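PDB 4KRR: Wnt inhibitor of Dorsal protein from Drosophila melanogaster, which probably acts as a secreted Wnt-family ligand for frizzled receptors, the chain here being its N-terminal domain and linker. Local coordinates for residues I11-L16 with A65-L70. Numbering follows the deposited sequence.
Sequences ITGKGL and AIVHTL
Ile66 sits as a knob among Ile11, Thr12, Gly15 and Leu16 of helix 8-26. Its two branches divide the work: CG2 meets Ile11 CG2 at 3.8 Å, whereas CD1, at the end of the extended CG1 branch (chi2 178°), lies beside Thr12 CG2 at 4.1 Å. The backbones draw close at Gly15, whose CA is 4.3 Å from Ile66 CA; the missing side chain of Gly15 lets Ile66 CG1 lie over its CA, 4.2 Å away. Ala65 CB also packs against Gly15 O, 3.2 Å away.

Thr69 uses its two branches differently. Its CG2 touches Lys14 CE at 3.9 Å, near the lysine's bend at chi3, while Lys14 NZ goes on to a salt bridge with Asp73. With OG1 turned back beside its own backbone N (chi1 -61°), the hydroxyl donates to Ala65 O at 2.7 Å, approaching from the opposite face of that carbonyl to Thr69 N. An alanine at this position would lose that second donor to Ala65 O and is likely to leave a gap beside Lys14 CE.

The segment axes approach to 7.9 Å at 119°, a close helix crossing at a glycine, with Ile66 as a single knob in a hole, which joins helices 8-26 and 53-75 in the helical N-terminal domain of Wnt.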
ATOM      1  N   ILE A  11      -7.270  -1.608 -11.966  1.00 60.32           N
ATOM      2  CA  ILE A  11      -6.811  -1.714 -10.586  1.00 59.99           C
ATOM      3  C   ILE A  11      -5.754  -0.659 -10.272  1.00 59.44           C
ATOM      4  O   ILE A  11      -5.856   0.061  -9.276  1.00 54.62           O
ATOM      5  CB  ILE A  11      -6.244  -3.116 -10.288  1.00 54.46           C
ATOM      6  CG1 ILE A  11      -7.364  -4.157 -10.322  1.00 61.39           C
ATOM      7  CG2 ILE A  11      -5.559  -3.140  -8.933  1.00 63.46           C
ATOM      8  CD1 ILE A  11      -8.413  -3.952  -9.248  1.00 67.11           C
ATOM      9  N   THR A  12      -4.746  -0.569 -11.135  1.00 51.91           N
ATOM     10  CA  THR A  12      -3.678   0.413 -10.981  1.00 49.80           C
ATOM     11  C   THR A  12      -4.220   1.836 -11.053  1.00 50.95           C
ATOM     12  O   THR A  12      -3.839   2.696 -10.260  1.00 46.42           O
ATOM     13  CB  THR A  12      -2.585   0.228 -12.056  1.00 50.51           C
ATOM     14  OG1 THR A  12      -2.022  -1.086 -11.945  1.00 49.35           O
ATOM     15  CG2 THR A  12      -1.482   1.261 -11.890  1.00 47.48           C
ATOM     16  N   GLY A  13      -5.114   2.073 -12.008  1.00 47.44           N
ATOM     17  CA  GLY A  13      -5.732   3.376 -12.178  1.00 55.11           C
ATOM     18  C   GLY A  13      -6.431   3.872 -10.925  1.00 53.79           C
ATOM     19  O   GLY A  13      -6.188   4.991 -10.472  1.00 52.18           O
ATOM     20  N   LYS A  14      -7.297   3.030 -10.363  1.00 55.80           N
ATOM     21  CA  LYS A  14      -8.028   3.371  -9.146  1.00 59.98           C
ATOM     22  C   LYS A  14      -7.079   3.472  -7.961  1.00 52.72           C
ATOM     23  O   LYS A  14      -7.226   4.351  -7.109  1.00 52.93           O
ATOM     24  CB  LYS A  14      -9.122   2.338  -8.850  1.00 64.09           C
ATOM     25  CG  LYS A  14     -10.288   2.339  -9.836  1.00 74.46           C
ATOM     26  CD  LYS A  14     -11.424   1.428  -9.370  1.00 81.81           C
ATOM     27  CE  LYS A  14     -10.992  -0.029  -9.283  1.00 82.93           C
ATOM     28  NZ  LYS A  14     -12.049  -0.914  -8.700  1.00 94.91           N
ATOM     29  N   GLY A  15      -6.101   2.573  -7.909  1.00 47.11           N
ATOM     30  CA  GLY A  15      -5.109   2.598  -6.850  1.00 50.11           C
ATOM     31  C   GLY A  15      -4.305   3.886  -6.817  1.00 52.05           C
ATOM     32  O   GLY A  15      -4.182   4.517  -5.768  1.00 46.86           O
ATOM     33  N   LEU A  16      -3.763   4.279  -7.966  1.00 49.88           N
ATOM     34  CA  LEU A  16      -2.943   5.486  -8.051  1.00 45.04           C
ATOM     35  C   LEU A  16      -3.737   6.759  -7.754  1.00 46.40           C
ATOM     36  O   LEU A  16      -3.195   7.719  -7.206  1.00 43.85           O
ATOM     37  CB  LEU A  16      -2.265   5.587  -9.419  1.00 46.09           C
ATOM     38  CG  LEU A  16      -1.251   4.487  -9.734  1.00 42.42           C
ATOM     39  CD1 LEU A  16      -0.553   4.754 -11.058  1.00 53.26           C
ATOM     40  CD2 LEU A  16      -0.243   4.347  -8.605  1.00 48.32           C
ATOM     41  N   ALA A  65      -2.009   1.203  -2.019  1.00 37.43           N
ATOM     42  CA  ALA A  65      -3.322   1.560  -2.546  1.00 36.69           C
ATOM     43  C   ALA A  65      -3.793   0.562  -3.593  1.00 38.61           C
ATOM     44  O   ALA A  65      -4.983   0.269  -3.692  1.00 42.61           O
ATOM     45  CB  ALA A  65      -3.296   2.963  -3.124  1.00 41.44           C
ATOM     46  N   ILE A  66      -2.853   0.044  -4.375  1.00 42.35           N
ATOM     47  CA  ILE A  66      -3.171  -0.939  -5.400  1.00 38.15           C
ATOM     48  C   ILE A  66      -3.589  -2.262  -4.765  1.00 39.70           C
ATOM     49  O   ILE A  66      -4.568  -2.881  -5.185  1.00 43.63           O
ATOM     50  CB  ILE A  66      -1.980  -1.154  -6.361  1.00 34.55           C
ATOM     51  CG1 ILE A  66      -1.735   0.114  -7.184  1.00 37.45           C
ATOM     52  CG2 ILE A  66      -2.234  -2.334  -7.287  1.00 37.88           C
ATOM     53  CD1 ILE A  66      -0.550   0.017  -8.122  1.00 35.43           C
ATOM     54  N   VAL A  67      -2.847  -2.684  -3.744  1.00 38.15           N
ATOM     55  CA  VAL A  67      -3.150  -3.924  -3.032  1.00 35.37           C
ATOM     56  C   VAL A  67      -4.454  -3.806  -2.240  1.00 36.67           C
ATOM     57  O   VAL A  67      -5.257  -4.740  -2.202  1.00 40.06           O
ATOM     58  CB  VAL A  67      -1.987  -4.342  -2.101  1.00 41.26           C
ATOM     59  CG1 VAL A  67      -2.372  -5.557  -1.267  1.00 40.20           C
ATOM     60  CG2 VAL A  67      -0.729  -4.631  -2.918  1.00 38.59           C
ATOM     61  N   HIS A  68      -4.662  -2.647  -1.621  1.00 35.90           N
ATOM     62  CA  HIS A  68      -5.897  -2.374  -0.893  1.00 31.77           C
ATOM     63  C   HIS A  68      -7.090  -2.442  -1.840  1.00 41.98           C
ATOM     64  O   HIS A  68      -8.137  -2.995  -1.500  1.00 48.27           O
ATOM     65  CB  HIS A  68      -5.828  -0.995  -0.229  1.00 35.73           C
ATOM     66  CG  HIS A  68      -6.968  -0.705   0.700  1.00 44.27           C
ATOM     67  ND1 HIS A  68      -8.206  -0.293   0.255  1.00 43.22           N
ATOM     68  CD2 HIS A  68      -7.050  -0.750   2.051  1.00 45.21           C
ATOM     69  CE1 HIS A  68      -9.004  -0.105   1.291  1.00 45.34           C
ATOM     70  NE2 HIS A  68      -8.327  -0.373   2.393  1.00 44.56           N
ATOM     71  N   THR A  69      -6.922  -1.879  -3.032  1.00 47.66           N
ATOM     72  CA  THR A  69      -7.974  -1.891  -4.041  1.00 50.52           C
ATOM     73  C   THR A  69      -8.245  -3.315  -4.513  1.00 56.69           C
ATOM     74  O   THR A  69      -9.398  -3.732  -4.626  1.00 50.54           O
ATOM     75  CB  THR A  69      -7.603  -1.011  -5.253  1.00 57.38           C
ATOM     76  OG1 THR A  69      -7.416   0.343  -4.822  1.00 59.59           O
ATOM     77  CG2 THR A  69      -8.700  -1.054  -6.307  1.00 57.28           C
ATOM     78  N   LEU A  70      -7.172  -4.058  -4.776  1.00 50.90           N
ATOM     79  CA  LEU A  70      -7.277  -5.430  -5.259  1.00 52.08           C
ATOM     80  C   LEU A  70      -7.898  -6.352  -4.215  1.00 48.07           C
ATOM     81  O   LEU A  70      -8.740  -7.191  -4.536  1.00 49.33           O
ATOM     82  CB  LEU A  70      -5.901  -5.958  -5.680  1.00 47.88           C
ATOM     83  CG  LEU A  70      -5.849  -7.414  -6.148  1.00 55.42           C
ATOM     84  CD1 LEU A  70      -6.772  -7.630  -7.338  1.00 55.93           C
ATOM     85  CD2 LEU A  70      -4.420  -7.824  -6.488  1.00 55.52           C
TER